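Local coordinates for conserved domain protein (Bacillus anthracis, PDB 3FBQ) that is of unknown function but carries a domain of E-set type, consistent with an immunoglobulin-like beta sandwich, at residues Q182-G187 / D193-E198; E160-N165 / P244-R249; A164-V169 / D284-D289. All coordinates share one frame; numbering follows the deposited sequence.

Interaction 1. Residues Q182-G187 / D193-E198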
# COMPACT_ATOMS: atom_id res chain seq x y z
N GLN A 182 -9.42 -8.50 28.70
CA GLN A 182 -10.55 -9.38 28.91
C GLN A 182 -9.96 -10.75 28.98
O GLN A 182 -8.98 -11.03 28.28
CB GLN A 182 -11.57 -9.29 27.75
CG GLN A 182 -11.02 -9.44 26.34
CD GLN A 182 -12.10 -9.30 25.25
OE1 GLN A 182 -12.32 -10.22 24.41
NE2 GLN A 182 -12.75 -8.14 25.22
N GLU A 183 -10.54 -11.56 29.87
CA GLU A 183 -10.38 -13.02 29.91
C GLU A 183 -11.71 -13.78 29.73
O GLU A 183 -12.75 -13.35 30.24
CB GLU A 183 -9.70 -13.43 31.19
CG GLU A 183 -8.25 -13.01 31.23
CD GLU A 183 -7.72 -12.99 32.66
OE1 GLU A 183 -8.01 -13.96 33.41
OE2 GLU A 183 -7.02 -12.02 33.04
N VAL A 184 -11.67 -14.87 28.96
CA VAL A 184 -12.83 -15.72 28.64
C VAL A 184 -12.53 -17.20 29.02
O VAL A 184 -11.47 -17.77 28.67
CB VAL A 184 -13.15 -15.62 27.13
CG1 VAL A 184 -14.52 -16.20 26.83
CG2 VAL A 184 -13.11 -14.20 26.67
N SER A 185 -13.47 -17.83 29.74
CA SER A 185 -13.28 -19.20 30.25
C SER A 185 -13.58 -20.23 29.18
O SER A 185 -14.29 -19.94 28.21
CB SER A 185 -14.25 -19.47 31.39
OG SER A 185 -15.56 -19.60 30.86
N LYS A 186 -13.08 -21.46 29.40
CA LYS A 186 -13.45 -22.59 28.52
C LYS A 186 -14.97 -22.72 28.37
O LYS A 186 -15.45 -22.86 27.25
CB LYS A 186 -12.73 -23.92 28.88
CG LYS A 186 -13.15 -24.58 30.20
CD LYS A 186 -14.28 -25.67 30.03
CE LYS A 186 -15.05 -25.96 31.35
NZ LYS A 186 -14.91 -27.40 31.74
N GLY A 187 -15.73 -22.61 29.47
CA GLY A 187 -17.19 -22.54 29.37
C GLY A 187 -17.63 -21.55 28.30
O GLY A 187 -18.16 -21.94 27.25
N ASP A 193 -18.10 -16.44 20.12
CA ASP A 193 -16.96 -16.38 19.22
C ASP A 193 -16.50 -14.95 18.99
O ASP A 193 -15.53 -14.70 18.28
CB ASP A 193 -17.30 -17.04 17.88
CG ASP A 193 -17.42 -18.55 17.98
OD1 ASP A 193 -16.64 -19.16 18.75
OD2 ASP A 193 -18.29 -19.13 17.30
N SER A 194 -17.20 -14.00 19.61
CA SER A 194 -16.83 -12.60 19.53
C SER A 194 -17.18 -11.86 20.82
O SER A 194 -18.15 -11.11 20.88
CB SER A 194 -17.53 -11.92 18.34
OG SER A 194 -17.88 -10.58 18.65
N VAL A 195 -16.37 -12.08 21.85
CA VAL A 195 -16.48 -11.32 23.09
C VAL A 195 -15.69 -10.02 23.01
O VAL A 195 -14.49 -10.03 22.73
CB VAL A 195 -16.00 -12.14 24.30
CG1 VAL A 195 -16.41 -11.46 25.60
CG2 VAL A 195 -16.54 -13.56 24.24
N ASP A 196 -16.37 -8.90 23.26
CA ASP A 196 -15.78 -7.60 23.09
C ASP A 196 -16.12 -6.74 24.29
O ASP A 196 -17.29 -6.42 24.51
CB ASP A 196 -16.33 -7.00 21.81
CG ASP A 196 -15.89 -5.59 21.61
OD1 ASP A 196 -16.75 -4.76 21.25
OD2 ASP A 196 -14.70 -5.30 21.86
N VAL A 197 -15.10 -6.35 25.04
CA VAL A 197 -15.29 -5.65 26.34
C VAL A 197 -15.02 -4.15 26.28
O VAL A 197 -13.88 -3.72 26.23
CB VAL A 197 -14.43 -6.23 27.48
CG1 VAL A 197 -14.95 -5.75 28.75
CG2 VAL A 197 -14.46 -7.71 27.49
N GLU A 198 -16.09 -3.38 26.35
CA GLU A 198 -16.08 -1.93 26.29
C GLU A 198 -16.16 -1.42 27.68
O GLU A 198 -16.84 -2.02 28.49
CB GLU A 198 -17.36 -1.46 25.61
CG GLU A 198 -17.11 -0.40 24.56
CD GLU A 198 -16.55 -1.03 23.29
OE1 GLU A 198 -15.73 -0.35 22.63
OE2 GLU A 198 -16.91 -2.22 22.98
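Gln-182 reaches from strand 175-184 toward the backbone of residues 195 to 197, and Val-184 from the same strand meets Val-195. The Gln-182 side chain leaves its strand with CG tucked into the cleft flanked by its own N and C (chi1 51°). Beyond CG it runs out straight, which carries the amide across the gap. Its carbon CD comes to 3.5 Å from the carbonyl O of Val-195. The amide end lies beside the Val-195 carbonyl and the N of Val-197. Which end of the amide faces which group is doubtful in this model.

Val-197 lies alongside the aliphatic part of Gln-182. The two side chains pass one another pointing opposite ways, and Val-197 CG2 is the branch on the glutamine side, 4.0 Å from Gln-182 CG.

Both segments belong to what looks like an immunoglobulin-like beta sandwich of the E-set kind. Strands 175-184 and 196-203 are not neighbours in a sheet, so side chains rather than backbone bonds span the space between them. The CA atoms of Gln-182 and Val-197 are 6.6 Å apart, and those of Val-184 and Val-195 are 8.0 Å apart.

Val-184 points into the interior, and its CG1 meets Val-195 CG2 at 4.2 Å. A chi1 of -166° sets CG1 anti to the backbone N, and this is the branch that meets Val-195. Ile-162 touches both valines. Gln-182 also rests on Ile-224 and Trp-226 of strand 224-231, and its backbone bonds to Ile-224. After Val-184 the strand ends, and Ser-185 takes the N-cap position of helix 186-191, with OG bonded to the N of Ala-188.

Interaction 2. Residues E160-N165 / P244-R249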
# COMPACT_ATOMS: atom_id res chain seq x y z
N GLU A 160 -19.99 -13.96 33.30
CA GLU A 160 -20.37 -15.13 32.57
C GLU A 160 -19.19 -15.98 32.18
O GLU A 160 -19.32 -16.84 31.36
CB GLU A 160 -21.10 -14.71 31.31
CG GLU A 160 -22.40 -15.40 31.12
CD GLU A 160 -23.44 -14.91 32.07
OE1 GLU A 160 -24.41 -14.30 31.58
OE2 GLU A 160 -23.29 -15.14 33.29
N GLY A 161 -18.02 -15.74 32.76
CA GLY A 161 -16.87 -16.56 32.45
C GLY A 161 -15.64 -15.84 31.94
O GLY A 161 -14.72 -16.41 31.40
N ILE A 162 -15.61 -14.55 32.18
CA ILE A 162 -15.72 -13.55 31.15
C ILE A 162 -15.64 -12.27 31.89
O ILE A 162 -16.63 -11.84 32.44
CB ILE A 162 -17.09 -13.53 30.59
CG1 ILE A 162 -17.13 -14.29 29.30
CG2 ILE A 162 -17.43 -12.13 30.30
CD1 ILE A 162 -17.81 -13.55 28.26
N LYS A 163 -14.47 -11.66 31.95
CA LYS A 163 -14.05 -11.01 33.16
C LYS A 163 -13.06 -9.94 32.81
O LYS A 163 -12.22 -10.18 31.98
CB LYS A 163 -13.40 -12.03 34.05
CG LYS A 163 -11.95 -11.85 34.21
CD LYS A 163 -11.66 -11.29 35.56
CE LYS A 163 -11.00 -12.29 36.43
NZ LYS A 163 -9.67 -11.88 36.88
N ALA A 164 -13.14 -8.76 33.42
CA ALA A 164 -12.36 -7.61 32.90
C ALA A 164 -11.31 -7.14 33.89
O ALA A 164 -11.65 -6.85 35.03
CB ALA A 164 -13.28 -6.47 32.51
N ASN A 165 -10.04 -7.11 33.50
CA ASN A 165 -9.00 -6.67 34.44
C ASN A 165 -8.35 -5.36 34.12
O ASN A 165 -7.77 -5.20 33.04
CB ASN A 165 -7.90 -7.70 34.52
CG ASN A 165 -8.44 -9.07 34.67
OD1 ASN A 165 -8.87 -9.46 35.77
ND2 ASN A 165 -8.47 -9.82 33.57
N PRO A 244 -17.71 -2.15 32.63
CA PRO A 244 -17.43 -3.04 31.49
C PRO A 244 -18.71 -3.51 30.81
O PRO A 244 -19.48 -4.27 31.40
CB PRO A 244 -16.71 -4.24 32.14
CG PRO A 244 -16.51 -3.90 33.59
CD PRO A 244 -17.51 -2.85 33.92
N ARG A 245 -18.96 -3.01 29.60
CA ARG A 245 -20.04 -3.51 28.73
C ARG A 245 -19.49 -4.67 27.93
O ARG A 245 -18.40 -4.57 27.37
CB ARG A 245 -20.51 -2.39 27.80
CG ARG A 245 -21.53 -1.47 28.44
CD ARG A 245 -21.31 0.02 28.09
NE ARG A 245 -21.82 0.94 29.13
CZ ARG A 245 -22.84 0.69 29.98
NH1 ARG A 245 -23.53 -0.46 29.93
NH2 ARG A 245 -23.19 1.60 30.90
N VAL A 246 -20.19 -5.80 27.88
CA VAL A 246 -19.62 -6.96 27.17
C VAL A 246 -20.56 -7.35 26.05
O VAL A 246 -21.71 -7.64 26.33
CB VAL A 246 -19.40 -8.16 28.11
CG1 VAL A 246 -19.04 -9.40 27.33
CG2 VAL A 246 -18.32 -7.88 29.07
N HIS A 247 -20.10 -7.37 24.81
CA HIS A 247 -20.97 -7.66 23.65
C HIS A 247 -20.62 -8.99 23.01
O HIS A 247 -19.60 -9.13 22.31
CB HIS A 247 -20.97 -6.54 22.57
CG HIS A 247 -20.67 -5.18 23.12
ND1 HIS A 247 -21.48 -4.56 24.06
CD2 HIS A 247 -19.63 -4.34 22.89
CE1 HIS A 247 -20.95 -3.38 24.36
NE2 HIS A 247 -19.83 -3.22 23.68
N LEU A 248 -21.49 -9.96 23.24
CA LEU A 248 -21.31 -11.34 22.83
C LEU A 248 -22.09 -11.64 21.57
O LEU A 248 -23.23 -11.20 21.40
CB LEU A 248 -21.82 -12.25 23.92
CG LEU A 248 -21.23 -11.77 25.22
CD1 LEU A 248 -22.25 -11.99 26.33
CD2 LEU A 248 -19.90 -12.49 25.43
N ARG A 249 -21.47 -12.41 20.69
CA ARG A 249 -22.04 -12.67 19.39
C ARG A 249 -21.71 -14.10 18.93
O ARG A 249 -20.82 -14.74 19.49
CB ARG A 249 -21.50 -11.63 18.41
CG ARG A 249 -22.51 -10.55 18.01
CD ARG A 249 -22.63 -9.32 18.95
NE ARG A 249 -23.11 -8.13 18.21
CZ ARG A 249 -23.40 -6.93 18.73
NH1 ARG A 249 -23.29 -6.69 20.05
NH2 ARG A 249 -23.82 -5.96 17.92
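Ile-162 meets Leu-248 and Val-246 across the interior. Its two arms divide the work. CD1, at the end of the longer arm, lies 3.7 Å from Leu-248 CD2. The shorter arm, CG2, faces Val-246 CG1 at 4.3 Å. Ile-162 CG1 lies roughly on the side of the backbone N (chi1 -99°), and from there CD1 extends toward Leu-248. Leu-248 also sends its CG to the side of its own backbone N (chi1 -49°). The two side chains cross obliquely, meeting by single methyl groups.

Two residues on, Ala-164 CB faces the ring carbon CB of Pro-244 at 4.1 Å. These residues line the inner faces of strands 162-171 and 239-247. The touching parts, residues 162 to 164 and 244 to 248, run roughly antiparallel, their end-to-end directions 151° apart. No hydrogen bond joins them. The packing is layer against layer, consistent with a beta sandwich of E-set type.

Between Ile-162 and Ala-164 the chain turns Lys-163 away from the interior. Lys-163 NZ donates to Asn-165 OD1 at 2.8 Å, in the carbonyl plane and on a lone pair. Val-197 packs on Pro-244 and Val-246.

Interaction 3. Residues A164-V169 / D284-D289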
# COMPACT_ATOMS: atom_id res chain seq x y z
N ALA A 164 -13.14 -8.76 33.42
CA ALA A 164 -12.36 -7.61 32.90
C ALA A 164 -11.31 -7.14 33.89
O ALA A 164 -11.65 -6.85 35.03
CB ALA A 164 -13.28 -6.47 32.51
N ASN A 165 -10.04 -7.11 33.50
CA ASN A 165 -9.00 -6.67 34.44
C ASN A 165 -8.35 -5.36 34.12
O ASN A 165 -7.77 -5.20 33.04
CB ASN A 165 -7.90 -7.70 34.52
CG ASN A 165 -8.44 -9.07 34.67
OD1 ASN A 165 -8.87 -9.46 35.77
ND2 ASN A 165 -8.47 -9.82 33.57
N MET A 166 -8.42 -4.43 35.06
CA MET A 166 -7.72 -3.18 34.90
C MET A 166 -6.21 -3.49 34.92
O MET A 166 -5.80 -4.57 35.39
CB MET A 166 -8.16 -2.22 36.04
CG MET A 166 -9.63 -1.61 35.92
SD MET A 166 -10.16 -1.06 34.23
CE MET A 166 -10.83 -2.58 33.54
N GLU A 167 -5.39 -2.61 34.38
CA GLU A 167 -3.93 -2.87 34.39
C GLU A 167 -3.18 -1.58 34.73
O GLU A 167 -2.25 -1.56 35.57
CB GLU A 167 -3.44 -3.33 33.00
CG GLU A 167 -3.42 -4.86 32.66
CD GLU A 167 -3.11 -5.10 31.14
OE1 GLU A 167 -3.12 -6.27 30.63
OE2 GLU A 167 -2.87 -4.10 30.43
N LYS A 168 -3.58 -0.50 34.08
CA LYS A 168 -2.82 0.71 34.23
C LYS A 168 -3.66 1.93 33.98
O LYS A 168 -4.64 1.88 33.24
CB LYS A 168 -1.67 0.71 33.24
CG LYS A 168 -0.47 1.37 33.84
CD LYS A 168 0.48 1.88 32.79
CE LYS A 168 1.16 0.75 32.00
NZ LYS A 168 1.57 -0.36 32.93
N VAL A 169 -3.25 3.05 34.55
CA VAL A 169 -3.93 4.29 34.22
C VAL A 169 -2.85 5.33 33.90
O VAL A 169 -1.79 5.28 34.51
CB VAL A 169 -4.88 4.72 35.37
CG1 VAL A 169 -4.11 5.01 36.67
CG2 VAL A 169 -5.78 5.90 34.96
N ASP A 284 -20.96 -5.10 34.37
CA ASP A 284 -20.28 -5.37 35.70
C ASP A 284 -20.01 -4.12 36.62
O ASP A 284 -20.94 -3.37 36.84
CB ASP A 284 -19.03 -6.24 35.55
CG ASP A 284 -18.91 -6.91 34.19
OD1 ASP A 284 -18.03 -7.78 34.03
OD2 ASP A 284 -19.63 -6.59 33.26
N ASP A 285 -18.79 -3.86 37.17
CA ASP A 285 -18.47 -2.49 37.73
C ASP A 285 -17.30 -2.12 38.70
O ASP A 285 -17.35 -2.45 39.86
CB ASP A 285 -19.72 -1.83 38.26
CG ASP A 285 -19.82 -0.39 37.87
OD1 ASP A 285 -20.15 -0.12 36.72
OD2 ASP A 285 -19.60 0.49 38.69
N ILE A 286 -16.31 -1.36 38.24
CA ILE A 286 -15.03 -1.13 38.96
C ILE A 286 -14.62 0.27 39.44
O ILE A 286 -14.79 1.24 38.73
CB ILE A 286 -13.87 -1.54 38.10
CG1 ILE A 286 -14.16 -2.83 37.39
CG2 ILE A 286 -12.66 -1.73 38.91
CD1 ILE A 286 -12.95 -3.48 36.91
N VAL A 287 -13.99 0.33 40.63
CA VAL A 287 -13.55 1.57 41.28
C VAL A 287 -12.05 1.75 41.40
O VAL A 287 -11.34 0.98 42.03
CB VAL A 287 -14.27 1.79 42.60
CG1 VAL A 287 -13.59 2.89 43.41
CG2 VAL A 287 -15.72 2.10 42.29
N ILE A 288 -11.58 2.80 40.73
CA ILE A 288 -10.19 3.10 40.65
C ILE A 288 -9.90 4.37 41.44
O ILE A 288 -10.51 5.43 41.18
CB ILE A 288 -9.85 3.30 39.18
CG1 ILE A 288 -9.88 1.94 38.47
CG2 ILE A 288 -8.50 3.95 39.03
CD1 ILE A 288 -9.67 1.99 36.94
N ASP A 289 -9.00 4.26 42.41
CA ASP A 289 -8.47 5.42 43.11
C ASP A 289 -7.53 6.22 42.22
O ASP A 289 -6.42 5.76 41.92
CB ASP A 289 -7.62 4.95 44.29
CG ASP A 289 -8.45 4.64 45.55
OD1 ASP A 289 -9.60 4.12 45.44
OD2 ASP A 289 -7.91 4.92 46.66
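Strand 164-169, carrying Met-166, and strand 286-289, carrying Ile-286 and Ile-288, run nearly parallel, 12° apart, with their axes 9.6 Å from each other at closest approach. At that spacing they are not hydrogen-bonded partners, and the gap is filled by side chains.

Met-166 is the centre of the contact. Its CG touches two methyl ends, 3.7 Å from Ile-288 CD1 and 3.9 Å from Ile-286 CD1. The methionine chain starts beside its backbone N (chi1 -73°) and then bends twice. The bends bring the terminal CE back to 4.1 Å from Ile-286 CD1. The sulfur SD lies 4.1 Å from Ile-288 CD1.

The two isoleucines approach differently. Ile-286 and Met-166 reach toward each other tip to tip, whereas Ile-288 crosses Met-166 at about a right angle. Both isoleucines touch the methionine by the CD1 end of the longer arm. Ile-286 CD1 also lies 4.1 Å from the carbonyl O of Ala-164. All four residues are buried, and apart from that carbonyl the meeting groups are apolar.

Further along strand 162-171, Glu-167 and Lys-168 both face Tyr-179 in a classic beta bulge. Glu-167 forms a salt bridge with Arg-225. Strand 162-171 lies between strands 149-157 and 175-184, and Met-166 leans on Tyr-180 of the latter. Strand 281-289 pairs with strand 239-247, and its Ile-286 also touches Ser-157 of strand 149-157.

All three contacts are buried and join strands of one domain through side chains. Interactions 2 and 3 start from the same strand, 162-171, overlap in Ala-164 and Asn-165, and meet strands 239-247 and 281-289, which are sheet neighbours. Their chemistry is apolar. Interaction 1 differs, because an amide chain lies against backbone polar groups beside a valine pair. Its centre is about 5 Å from that of interaction 2, against about 17 Å from interaction 3. Interactions 1 and 2 are tied by backbone pairing of strands 196-203 and 239-247. Along the chain, interaction 1 is nested inside the loops closed by the other two. The centres of interactions 2 and 3 are about 13 Å apart.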